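Local coordinates for copper homeostasis protein CutC (PDB 2BDQ) that probably binds copper ions and may take part in copper homeostasis, as a cytoplasmic CutC-family protein with a TIM-barrel fold, at residues V25-N30 and G41-A46; I77-I82 and L113-G118; S90-L95 and F147-L152. All coordinates share one frame; numbering follows the deposited sequence.

Interaction 1 of 3, residues V25-N30 and G41-A46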
ATOM      1  N   VAL A  25     -11.497   9.129   9.797  1.00 21.92           N
ATOM      2  CA  VAL A  25     -10.512   8.076   9.662  1.00 21.65           C
ATOM      3  C   VAL A  25      -9.462   8.511   8.657  1.00 21.03           C
ATOM      4  O   VAL A  25      -9.775   9.172   7.664  1.00 22.30           O
ATOM      5  CB  VAL A  25     -11.186   6.735   9.234  1.00 21.63           C
ATOM      6  CG1 VAL A  25     -12.372   7.022   8.364  1.00 24.18           C
ATOM      7  CG2 VAL A  25     -10.199   5.848   8.496  1.00 18.94           C
ATOM      8  N   GLU A  26      -8.207   8.185   8.949  1.00 18.66           N
ATOM      9  CA  GLU A  26      -7.124   8.506   8.039  1.00 19.17           C
ATOM     10  C   GLU A  26      -6.938   7.218   7.255  1.00 18.34           C
ATOM     11  O   GLU A  26      -6.527   6.201   7.811  1.00 16.88           O
ATOM     12  CB  GLU A  26      -5.828   8.847   8.780  1.00 20.01           C
ATOM     13  CG  GLU A  26      -4.699   9.246   7.825  1.00 23.89           C
ATOM     14  CD  GLU A  26      -3.342   9.359   8.497  1.00 27.04           C
ATOM     15  OE1 GLU A  26      -2.867   8.353   9.068  1.00 29.14           O
ATOM     16  OE2 GLU A  26      -2.740  10.457   8.446  1.00 30.26           O
ATOM     17  N   LEU A  27      -7.257   7.265   5.967  1.00 18.21           N
ATOM     18  CA  LEU A  27      -7.154   6.093   5.112  1.00 19.51           C
ATOM     19  C   LEU A  27      -5.790   5.975   4.423  1.00 19.64           C
ATOM     20  O   LEU A  27      -5.361   6.872   3.705  1.00 18.61           O
ATOM     21  CB  LEU A  27      -8.262   6.133   4.045  1.00 19.68           C
ATOM     22  CG  LEU A  27      -8.794   4.840   3.409  1.00 20.22           C
ATOM     23  CD1 LEU A  27      -9.356   5.124   2.023  1.00 15.94           C
ATOM     24  CD2 LEU A  27      -7.679   3.828   3.296  1.00 21.61           C
ATOM     25  N   CYS A  28      -5.108   4.864   4.658  1.00 20.83           N
ATOM     26  CA  CYS A  28      -3.832   4.618   4.012  1.00 22.35           C
ATOM     27  C   CYS A  28      -3.548   3.126   3.996  1.00 21.82           C
ATOM     28  O   CYS A  28      -4.388   2.319   4.402  1.00 20.78           O
ATOM     29  CB  CYS A  28      -2.691   5.390   4.700  1.00 25.88           C
ATOM     30  SG  CYS A  28      -2.735   5.511   6.505  1.00 30.20           S
ATOM     31  N   ASP A  29      -2.388   2.750   3.481  1.00 20.15           N
ATOM     32  CA  ASP A  29      -2.014   1.350   3.456  1.00 18.43           C
ATOM     33  C   ASP A  29      -0.590   1.321   3.991  1.00 17.27           C
ATOM     34  O   ASP A  29      -0.049   2.361   4.379  1.00 16.75           O
ATOM     35  CB  ASP A  29      -2.084   0.810   2.019  1.00 18.92           C
ATOM     36  CG  ASP A  29      -1.808  -0.682   1.936  1.00 19.69           C
ATOM     37  OD1 ASP A  29      -2.095  -1.412   2.905  1.00 23.89           O
ATOM     38  OD2 ASP A  29      -1.314  -1.141   0.893  1.00 23.35           O
ATOM     39  N   ASN A  30       0.001   0.132   4.057  1.00 15.70           N
ATOM     40  CA  ASN A  30       1.376  -0.011   4.501  1.00 14.49           C
ATOM     41  C   ASN A  30       1.691   0.772   5.784  1.00 14.86           C
ATOM     42  O   ASN A  30       2.586   1.619   5.783  1.00 13.95           O
ATOM     43  CB  ASN A  30       2.298   0.481   3.378  1.00 13.65           C
ATOM     44  CG  ASN A  30       3.699  -0.093   3.462  1.00 12.70           C
ATOM     45  OD1 ASN A  30       4.142  -0.538   4.518  1.00 12.85           O
ATOM     46  ND2 ASN A  30       4.410  -0.069   2.340  1.00 13.52           N
ATOM     47  N   GLY A  41      -9.191   1.143  -5.561  1.00 15.03           N
ATOM     48  CA  GLY A  41     -10.355   0.420  -5.086  1.00 14.24           C
ATOM     49  C   GLY A  41     -10.641   0.662  -3.615  1.00 14.44           C
ATOM     50  O   GLY A  41     -11.798   0.814  -3.220  1.00 15.18           O
ATOM     51  N   VAL A  42      -9.593   0.686  -2.796  1.00 14.07           N
ATOM     52  CA  VAL A  42      -9.758   0.918  -1.370  1.00 14.26           C
ATOM     53  C   VAL A  42     -10.311   2.317  -1.101  1.00 14.37           C
ATOM     54  O   VAL A  42     -11.193   2.483  -0.266  1.00 14.03           O
ATOM     55  CB  VAL A  42      -8.412   0.735  -0.617  1.00 13.88           C
ATOM     56  CG1 VAL A  42      -8.488   1.376   0.766  1.00 16.09           C
ATOM     57  CG2 VAL A  42      -8.103  -0.743  -0.466  1.00 14.19           C
ATOM     58  N   ILE A  43      -9.800   3.318  -1.809  1.00 14.26           N
ATOM     59  CA  ILE A  43     -10.264   4.696  -1.615  1.00 16.32           C
ATOM     60  C   ILE A  43     -11.748   4.842  -1.983  1.00 17.80           C
ATOM     61  O   ILE A  43     -12.545   5.399  -1.218  1.00 18.77           O
ATOM     62  CB  ILE A  43      -9.421   5.691  -2.462  1.00 13.70           C
ATOM     63  CG1 ILE A  43      -7.967   5.688  -1.972  1.00 13.29           C
ATOM     64  CG2 ILE A  43      -9.989   7.104  -2.341  1.00 14.57           C
ATOM     65  CD1 ILE A  43      -7.024   6.531  -2.830  1.00  6.52           C
ATOM     66  N   LYS A  44     -12.120   4.331  -3.148  1.00 17.14           N
ATOM     67  CA  LYS A  44     -13.501   4.417  -3.612  1.00 18.39           C
ATOM     68  C   LYS A  44     -14.481   3.722  -2.670  1.00 18.76           C
ATOM     69  O   LYS A  44     -15.487   4.309  -2.259  1.00 18.37           O
ATOM     70  CB  LYS A  44     -13.617   3.807  -5.007  1.00 18.19           C
ATOM     71  CG  LYS A  44     -15.037   3.661  -5.546  1.00 19.79           C
ATOM     72  CD  LYS A  44     -14.992   3.010  -6.929  1.00 23.44           C
ATOM     73  CE  LYS A  44     -16.373   2.679  -7.472  1.00 24.44           C
ATOM     74  NZ  LYS A  44     -17.208   3.898  -7.626  1.00 29.23           N
ATOM     75  N   GLU A  45     -14.190   2.473  -2.328  1.00 18.36           N
ATOM     76  CA  GLU A  45     -15.071   1.719  -1.450  1.00 17.36           C
ATOM     77  C   GLU A  45     -15.065   2.197  -0.004  1.00 16.73           C
ATOM     78  O   GLU A  45     -16.107   2.222   0.645  1.00 15.58           O
ATOM     79  CB  GLU A  45     -14.719   0.232  -1.516  1.00 16.76           C
ATOM     80  CG  GLU A  45     -14.892  -0.371  -2.912  1.00 20.20           C
ATOM     81  CD  GLU A  45     -16.273  -0.099  -3.497  1.00 23.70           C
ATOM     82  OE1 GLU A  45     -17.280  -0.313  -2.782  1.00 25.50           O
ATOM     83  OE2 GLU A  45     -16.356   0.320  -4.674  1.00 24.23           O
ATOM     84  N   ALA A  46     -13.895   2.564   0.505  1.00 15.99           N
ATOM     85  CA  ALA A  46     -13.804   3.039   1.874  1.00 16.17           C
ATOM     86  C   ALA A  46     -14.613   4.328   2.027  1.00 16.04           C
ATOM     87  O   ALA A  46     -15.391   4.462   2.968  1.00 15.78           O
ATOM     88  CB  ALA A  46     -12.352   3.278   2.258  1.00 14.86           C
TER

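Interaction 2 of 3, residues I77-I82 and L113-G118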
ATOM      1  N   ILE A  77       3.573  11.222  -9.062  1.00 15.38           N
ATOM      2  CA  ILE A  77       2.735  10.170  -8.510  1.00 14.31           C
ATOM      3  C   ILE A  77       1.711  10.785  -7.554  1.00 15.31           C
ATOM      4  O   ILE A  77       0.511  10.502  -7.635  1.00 13.23           O
ATOM      5  CB  ILE A  77       3.603   9.132  -7.756  1.00 14.06           C
ATOM      6  CG1 ILE A  77       4.389   8.297  -8.770  1.00 17.60           C
ATOM      7  CG2 ILE A  77       2.729   8.251  -6.888  1.00 12.53           C
ATOM      8  CD1 ILE A  77       5.478   7.444  -8.164  1.00 18.72           C
HETATM    9  N   MSE A  78       2.197  11.640  -6.658  1.00 14.06           N
HETATM   10  CA  MSE A  78       1.339  12.298  -5.682  1.00 17.15           C
HETATM   11  C   MSE A  78       0.269  13.172  -6.335  1.00 16.22           C
HETATM   12  O   MSE A  78      -0.870  13.204  -5.869  1.00 16.09           O
HETATM   13  CB  MSE A  78       2.185  13.128  -4.713  1.00 19.10           C
HETATM   14  CG  MSE A  78       3.116  12.263  -3.860  1.00 24.11           C
HETATM   15 SE   MSE A  78       4.411  13.253  -2.819  1.00 34.29          SE
HETATM   16  CE  MSE A  78       3.232  14.077  -1.548  1.00 25.61           C
ATOM     17  N   GLU A  79       0.621  13.878  -7.407  1.00 15.64           N
ATOM     18  CA  GLU A  79      -0.366  14.717  -8.080  1.00 16.75           C
ATOM     19  C   GLU A  79      -1.454  13.821  -8.653  1.00 15.91           C
ATOM     20  O   GLU A  79      -2.633  14.141  -8.569  1.00 16.46           O
ATOM     21  CB  GLU A  79       0.278  15.534  -9.205  1.00 17.52           C
ATOM     22  CG  GLU A  79      -0.722  16.353 -10.030  1.00 21.60           C
ATOM     23  CD  GLU A  79      -0.064  17.109 -11.180  1.00 24.41           C
ATOM     24  OE1 GLU A  79       0.573  16.466 -12.046  1.00 24.90           O
ATOM     25  OE2 GLU A  79      -0.182  18.352 -11.220  1.00 27.58           O
ATOM     26  N   GLU A  80      -1.051  12.689  -9.222  1.00 16.71           N
ATOM     27  CA  GLU A  80      -2.005  11.751  -9.805  1.00 17.82           C
ATOM     28  C   GLU A  80      -2.905  11.162  -8.723  1.00 17.36           C
ATOM     29  O   GLU A  80      -4.118  11.081  -8.889  1.00 18.72           O
ATOM     30  CB  GLU A  80      -1.264  10.622 -10.529  1.00 15.77           C
ATOM     31  CG  GLU A  80      -2.165   9.671 -11.322  1.00 19.46           C
ATOM     32  CD  GLU A  80      -2.970  10.377 -12.404  1.00 20.73           C
ATOM     33  OE1 GLU A  80      -2.405  11.258 -13.089  1.00 19.87           O
ATOM     34  OE2 GLU A  80      -4.165  10.039 -12.575  1.00 23.18           O
ATOM     35  N   ASP A  81      -2.310  10.751  -7.610  1.00 16.95           N
ATOM     36  CA  ASP A  81      -3.107  10.170  -6.539  1.00 17.21           C
ATOM     37  C   ASP A  81      -4.060  11.182  -5.919  1.00 15.09           C
ATOM     38  O   ASP A  81      -5.130  10.811  -5.424  1.00 14.65           O
ATOM     39  CB  ASP A  81      -2.205   9.520  -5.481  1.00 16.47           C
ATOM     40  CG  ASP A  81      -1.712   8.147  -5.922  1.00 19.22           C
ATOM     41  OD1 ASP A  81      -2.544   7.378  -6.471  1.00 20.87           O
ATOM     42  OD2 ASP A  81      -0.520   7.820  -5.720  1.00 16.73           O
ATOM     43  N   ILE A  82      -3.693  12.460  -5.968  1.00 15.05           N
ATOM     44  CA  ILE A  82      -4.550  13.511  -5.434  1.00 13.25           C
ATOM     45  C   ILE A  82      -5.765  13.686  -6.324  1.00 12.74           C
ATOM     46  O   ILE A  82      -6.872  13.827  -5.829  1.00 13.51           O
ATOM     47  CB  ILE A  82      -3.785  14.839  -5.325  1.00 14.51           C
ATOM     48  CG1 ILE A  82      -2.845  14.767  -4.115  1.00 13.22           C
ATOM     49  CG2 ILE A  82      -4.756  16.020  -5.203  1.00 12.48           C
ATOM     50  CD1 ILE A  82      -1.900  15.930  -4.001  1.00 13.49           C
ATOM     51  N   LEU A 113      -0.885  22.090  -5.187  1.00 22.56           N
ATOM     52  CA  LEU A 113      -2.095  22.775  -4.746  1.00 22.80           C
ATOM     53  C   LEU A 113      -3.249  22.794  -5.747  1.00 23.76           C
ATOM     54  O   LEU A 113      -4.396  22.518  -5.385  1.00 23.95           O
ATOM     55  CB  LEU A 113      -1.771  24.208  -4.327  1.00 23.36           C
ATOM     56  CG  LEU A 113      -1.035  24.318  -2.991  1.00 24.52           C
ATOM     57  CD1 LEU A 113      -0.812  25.790  -2.665  1.00 23.80           C
ATOM     58  CD2 LEU A 113      -1.851  23.639  -1.886  1.00 22.52           C
ATOM     59  N   PRO A 114      -2.969  23.125  -7.016  1.00 22.98           N
ATOM     60  CA  PRO A 114      -4.049  23.162  -8.011  1.00 22.63           C
ATOM     61  C   PRO A 114      -4.816  21.844  -8.116  1.00 22.25           C
ATOM     62  O   PRO A 114      -6.041  21.837  -8.197  1.00 23.77           O
ATOM     63  CB  PRO A 114      -3.316  23.522  -9.305  1.00 24.17           C
ATOM     64  CG  PRO A 114      -2.135  24.343  -8.807  1.00 23.48           C
ATOM     65  CD  PRO A 114      -1.685  23.540  -7.607  1.00 22.04           C
ATOM     66  N   ALA A 115      -4.099  20.727  -8.108  1.00 21.96           N
ATOM     67  CA  ALA A 115      -4.747  19.419  -8.200  1.00 21.09           C
ATOM     68  C   ALA A 115      -5.657  19.161  -6.999  1.00 20.57           C
ATOM     69  O   ALA A 115      -6.666  18.464  -7.118  1.00 20.50           O
ATOM     70  CB  ALA A 115      -3.704  18.313  -8.300  1.00 19.05           C
ATOM     71  N   THR A 116      -5.306  19.730  -5.848  1.00 19.79           N
ATOM     72  CA  THR A 116      -6.095  19.545  -4.627  1.00 20.26           C
ATOM     73  C   THR A 116      -7.513  20.074  -4.764  1.00 19.11           C
ATOM     74  O   THR A 116      -8.417  19.663  -4.030  1.00 18.81           O
ATOM     75  CB  THR A 116      -5.447  20.241  -3.420  1.00 20.51           C
ATOM     76  OG1 THR A 116      -4.161  19.658  -3.159  1.00 22.86           O
ATOM     77  CG2 THR A 116      -6.320  20.067  -2.197  1.00 25.06           C
ATOM     78  N   GLN A 117      -7.690  21.013  -5.684  1.00 18.16           N
ATOM     79  CA  GLN A 117      -8.991  21.597  -5.954  1.00 18.35           C
ATOM     80  C   GLN A 117      -9.747  22.061  -4.712  1.00 19.62           C
ATOM     81  O   GLN A 117     -10.951  21.822  -4.577  1.00 17.24           O
ATOM     82  CB  GLN A 117      -9.837  20.597  -6.737  1.00 17.21           C
ATOM     83  CG  GLN A 117      -9.185  20.167  -8.042  1.00 18.05           C
ATOM     84  CD  GLN A 117      -9.890  18.978  -8.682  1.00 20.05           C
ATOM     85  OE1 GLN A 117     -11.030  19.086  -9.140  1.00 20.30           O
ATOM     86  NE2 GLN A 117      -9.212  17.835  -8.707  1.00 18.39           N
ATOM     87  N   GLY A 118      -9.030  22.721  -3.805  1.00 19.60           N
ATOM     88  CA  GLY A 118      -9.647  23.242  -2.600  1.00 18.91           C
ATOM     89  C   GLY A 118      -9.968  22.288  -1.466  1.00 20.06           C
ATOM     90  O   GLY A 118     -10.414  22.738  -0.411  1.00 19.83           O
TER
HETATM   91  O   HOH W   1      -1.204  20.207  -9.298  1.00 15.65           O

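Interaction 3 of 3, residues S90-L95 and F147-L152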
ATOM      1  N   SER A  90     -13.077  12.216  -1.562  1.00 22.41           N
ATOM      2  CA  SER A  90     -12.397  12.173  -0.275  1.00 21.95           C
ATOM      3  C   SER A  90     -12.642  13.513   0.425  1.00 22.40           C
ATOM      4  O   SER A  90     -12.791  14.551  -0.228  1.00 22.58           O
ATOM      5  CB  SER A  90     -10.900  11.940  -0.468  1.00 22.76           C
ATOM      6  OG  SER A  90     -10.664  10.693  -1.103  1.00 22.00           O
ATOM      7  N   ASP A  91     -12.685  13.486   1.750  1.00 21.17           N
ATOM      8  CA  ASP A  91     -12.937  14.688   2.534  1.00 20.86           C
ATOM      9  C   ASP A  91     -11.691  15.496   2.847  1.00 20.48           C
ATOM     10  O   ASP A  91     -11.772  16.708   3.058  1.00 20.09           O
ATOM     11  CB  ASP A  91     -13.638  14.305   3.829  1.00 21.40           C
ATOM     12  CG  ASP A  91     -14.987  13.673   3.580  1.00 21.90           C
ATOM     13  OD1 ASP A  91     -15.907  14.401   3.142  1.00 21.50           O
ATOM     14  OD2 ASP A  91     -15.120  12.449   3.799  1.00 21.03           O
ATOM     15  N   ALA A  92     -10.539  14.833   2.870  1.00 17.83           N
ATOM     16  CA  ALA A  92      -9.293  15.522   3.160  1.00 17.40           C
ATOM     17  C   ALA A  92      -8.096  14.777   2.586  1.00 16.19           C
ATOM     18  O   ALA A  92      -8.167  13.580   2.320  1.00 15.84           O
ATOM     19  CB  ALA A  92      -9.134  15.688   4.668  1.00 15.28           C
ATOM     20  N   LEU A  93      -6.995  15.500   2.401  1.00 15.26           N
ATOM     21  CA  LEU A  93      -5.772  14.920   1.875  1.00 14.52           C
ATOM     22  C   LEU A  93      -4.665  15.111   2.909  1.00 15.53           C
ATOM     23  O   LEU A  93      -4.528  16.191   3.486  1.00 14.83           O
ATOM     24  CB  LEU A  93      -5.407  15.600   0.554  1.00 14.38           C
ATOM     25  CG  LEU A  93      -6.542  15.672  -0.478  1.00 15.87           C
ATOM     26  CD1 LEU A  93      -6.072  16.469  -1.691  1.00 14.41           C
ATOM     27  CD2 LEU A  93      -6.977  14.269  -0.890  1.00 13.24           C
ATOM     28  N   VAL A  94      -3.883  14.058   3.141  1.00 14.86           N
ATOM     29  CA  VAL A  94      -2.797  14.084   4.116  1.00 14.66           C
ATOM     30  C   VAL A  94      -1.463  13.925   3.387  1.00 17.92           C
ATOM     31  O   VAL A  94      -1.215  12.898   2.750  1.00 18.35           O
ATOM     32  CB  VAL A  94      -2.952  12.928   5.128  1.00 13.98           C
ATOM     33  CG1 VAL A  94      -1.980  13.099   6.277  1.00 12.97           C
ATOM     34  CG2 VAL A  94      -4.389  12.862   5.625  1.00 12.80           C
ATOM     35  N   LEU A  95      -0.606  14.938   3.472  1.00 17.23           N
ATOM     36  CA  LEU A  95       0.687  14.873   2.801  1.00 16.40           C
ATOM     37  C   LEU A  95       1.759  15.626   3.583  1.00 16.96           C
ATOM     38  O   LEU A  95       1.468  16.295   4.576  1.00 15.53           O
ATOM     39  CB  LEU A  95       0.581  15.459   1.392  1.00 15.06           C
ATOM     40  CG  LEU A  95       0.353  16.968   1.252  1.00 14.79           C
ATOM     41  CD1 LEU A  95       0.705  17.412  -0.158  1.00 15.34           C
ATOM     42  CD2 LEU A  95      -1.084  17.308   1.570  1.00 12.64           C
ATOM     43  N   PHE A 147      -3.385  25.270   4.468  1.00 18.29           N
ATOM     44  CA  PHE A 147      -3.573  23.984   5.137  1.00 18.66           C
ATOM     45  C   PHE A 147      -4.598  24.097   6.265  1.00 17.95           C
ATOM     46  O   PHE A 147      -4.672  25.122   6.935  1.00 19.12           O
ATOM     47  CB  PHE A 147      -2.239  23.485   5.694  1.00 17.61           C
ATOM     48  CG  PHE A 147      -1.479  22.617   4.742  1.00 18.03           C
ATOM     49  CD1 PHE A 147      -1.483  21.227   4.892  1.00 16.15           C
ATOM     50  CD2 PHE A 147      -0.767  23.178   3.680  1.00 16.50           C
ATOM     51  CE1 PHE A 147      -0.792  20.412   3.999  1.00 12.93           C
ATOM     52  CE2 PHE A 147      -0.076  22.365   2.784  1.00 17.06           C
ATOM     53  CZ  PHE A 147      -0.089  20.971   2.949  1.00 13.41           C
ATOM     54  N   THR A 148      -5.370  23.033   6.472  1.00 19.14           N
ATOM     55  CA  THR A 148      -6.413  22.986   7.501  1.00 19.43           C
ATOM     56  C   THR A 148      -5.924  22.522   8.872  1.00 19.24           C
ATOM     57  O   THR A 148      -6.330  23.068   9.890  1.00 19.50           O
ATOM     58  CB  THR A 148      -7.577  22.077   7.044  1.00 19.80           C
ATOM     59  OG1 THR A 148      -8.097  22.569   5.802  1.00 19.19           O
ATOM     60  CG2 THR A 148      -8.695  22.065   8.075  1.00 21.07           C
ATOM     61  N   ARG A 149      -5.080  21.497   8.907  1.00 20.70           N
ATOM     62  CA  ARG A 149      -4.550  21.028  10.179  1.00 20.80           C
ATOM     63  C   ARG A 149      -3.196  20.361  10.050  1.00 19.86           C
ATOM     64  O   ARG A 149      -2.727  20.058   8.947  1.00 20.39           O
ATOM     65  CB  ARG A 149      -5.533  20.086  10.894  1.00 23.48           C
ATOM     66  CG  ARG A 149      -5.872  18.838  10.144  1.00 24.44           C
ATOM     67  CD  ARG A 149      -6.713  17.878  10.990  1.00 22.28           C
ATOM     68  NE  ARG A 149      -7.355  16.931  10.089  1.00 19.58           N
ATOM     69  CZ  ARG A 149      -8.409  17.232   9.339  1.00 19.23           C
ATOM     70  NH1 ARG A 149      -8.941  18.448   9.414  1.00 20.10           N
ATOM     71  NH2 ARG A 149      -8.901  16.341   8.483  1.00 18.73           N
ATOM     72  N   ILE A 150      -2.575  20.153  11.203  1.00 18.04           N
ATOM     73  CA  ILE A 150      -1.261  19.551  11.297  1.00 17.64           C
ATOM     74  C   ILE A 150      -1.295  18.406  12.297  1.00 18.08           C
ATOM     75  O   ILE A 150      -1.748  18.572  13.438  1.00 17.93           O
ATOM     76  CB  ILE A 150      -0.211  20.573  11.798  1.00 17.63           C
ATOM     77  CG1 ILE A 150      -0.283  21.851  10.965  1.00 17.23           C
ATOM     78  CG2 ILE A 150       1.180  19.967  11.726  1.00 16.68           C
ATOM     79  CD1 ILE A 150       0.663  22.941  11.434  1.00 16.97           C
ATOM     80  N   LEU A 151      -0.817  17.251  11.850  1.00 17.82           N
ATOM     81  CA  LEU A 151      -0.726  16.056  12.676  1.00 18.40           C
ATOM     82  C   LEU A 151       0.723  15.984  13.126  1.00 18.38           C
ATOM     83  O   LEU A 151       1.632  15.905  12.297  1.00 18.95           O
ATOM     84  CB  LEU A 151      -1.088  14.809  11.865  1.00 17.73           C
ATOM     85  CG  LEU A 151      -0.790  13.486  12.580  1.00 20.42           C
ATOM     86  CD1 LEU A 151      -1.549  13.436  13.895  1.00 17.80           C
ATOM     87  CD2 LEU A 151      -1.176  12.315  11.695  1.00 20.57           C
ATOM     88  N   LEU A 152       0.940  16.020  14.437  1.00 18.31           N
ATOM     89  CA  LEU A 152       2.295  15.989  14.965  1.00 17.76           C
ATOM     90  C   LEU A 152       2.424  15.207  16.266  1.00 18.59           C
ATOM     91  O   LEU A 152       1.444  14.978  16.972  1.00 17.42           O
ATOM     92  CB  LEU A 152       2.798  17.423  15.155  1.00 17.86           C
ATOM     93  CG  LEU A 152       1.944  18.401  15.966  1.00 16.82           C
ATOM     94  CD1 LEU A 152       2.147  18.161  17.464  1.00 17.64           C
ATOM     95  CD2 LEU A 152       2.355  19.823  15.620  1.00 17.22           C
TER

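Interaction 1 of 3, residues V25-N30 and G41-A46
L27 reaches out from its strand with both branches and lays them on one side of the helix formed by G41-A46. Its CD1 methyl does most of the touching: it sits 3.5 Å from CB of A46 and 3.8 Å from CA of I43, so it meets the helix backbone itself as well as a side chain. The other branch, CD2, goes to V42, where it lies 3.6 Å from CG1. V42 offers that methyl because CG1 stands anti to the backbone N (chi1 163°), and the two side chains cross obliquely. I43 adds a looser flank, with its CG1 4.3 Å from CD1 of L27. V42 and A46, one helical turn apart, thus bracket the leucine.

One shell further out, the strand piece 25-28 and the helix piece 41-46 run nearly antiparallel, at 154°, with their axes 9.4 Å apart at closest approach. This is the first half of the beta-alpha-beta unit made by strand 24-28, helix 40-52 and strand 56-60. That last strand helps set the geometry: its backbone bonds to V25 and L27, V57 touches L27, and V59 touches I43. The second subunit bonds to the outer parts: its D81 accepts from G41 N, its R76 forms a salt bridge to E45, and D29 OD1 and N30 ND2 pair with N30 and D29 of that subunit respectively.

No hydrogen bond joins the two segments. Between them the contact is purely apolar, short-ranged and weakly directional, while directional bonds nearby include those of the sheet, the helix and the subunit interface.

Interaction 2 of 3, residues I77-I82 and L113-G118
E79 and A115 share a water: it donates to OE2 of E79 at 2.9 Å and accepts from N of A115 at 3.2 Å. That N-H has no bond to the turn before it, at a kink in helix 106-116, and the water appears to serve in place of a carbonyl acceptor. The other carboxylate oxygen of E79, OE1, forms a salt bridge with R76.

Beneath the water the contact is apolar. The methyl of A115 lies 4.0 Å from CG of E79, and CG2 of I82 is equally far from that methyl at 4.0 Å. I82 turns this branch anti to its backbone N, which brings CG2 over the peptide that follows A115, 3.6 Å from its O. The same carbonyl oxygen is claimed by the side-chain amide of Q117, whose NE2 donates at 3.1 Å with an N-H...O angle of 155°, from 23° off the carbonyl plane. Q117, the first residue to leave helical geometry, has positive phi.

L93 of strand 92-95 lies under both I82 and T116. Two successive outer helices, 72-87 and 106-116, packed side by side over the strand between them: this is the helical jacket of a TIM barrel.

Interaction 3 of 3, residues S90-L95 and F147-L152
The F147 ring and the R149 guanidinium are the two flat groups here, and each receives one aliphatic partner at an oblique approach. For the ring it is L95, whose CD2 methyl lies 4.0 Å from CE1 and equally 4.0 Å from CZ of F147, straddling that bond. For the guanidinium it is the methyl of A92.

The setting is a TIM barrel, an eight-stranded parallel barrel in which strands 92-95 and 149-152 are not neighbours. Strand 121-123 runs between them, and it is P120 and V122 that take up the backbone of L93. The contact therefore steps over a strand, which fits a nearest CA pair, A92 and T148, as far apart as 9.1 Å and the lack of any hydrogen bond between the segments.

The two halves lie on different sides of the barrel wall. L95 and F147 meet outside it, in the layer between sheet and helices, where L121 of strand 121-123 and L142 of helix 135-144 also touch the F147 side chain. A92 and R149 meet inside, with A58 and V122 close by. R149 starts with CG between its backbone N and carbonyl carbon (chi1 61°), then runs extended to NE, which carries the charged end across the interior. There NE of R149 lies near NH2 of R24, and carboxylates in this interior, such as that of E5, may offset the positive charge of the two arginines.

At its far end R149 presents NH2, not NH1, to the alanine: NH2 stands 3.9 Å from CB of A92, whereas NH1 is 5.5 Å from that CB.

Interaction 1 closes before the other two open along the chain, whereas interactions 2 and 3 alternate their segments. The centres of interactions 1 and 2 are about 16 Å apart. Those of interactions 1 and 3 are about 15 Å apart, and those of interactions 2 and 3 about 13 Å. Interaction 3 lies about 5 Å from the centre of the fold and touches both others: L93 CD1 lies 3.6 Å from T116 CG2, and V94 CG1 lies 3.5 Å from E26 OE2. Interactions 1 and 3 share the barrel sheet, while interaction 2 packs helices 72-87 and 106-116 on strand 92-95. Interactions 1 and 2 both face the second subunit, where G41 meets D81 of the other chain.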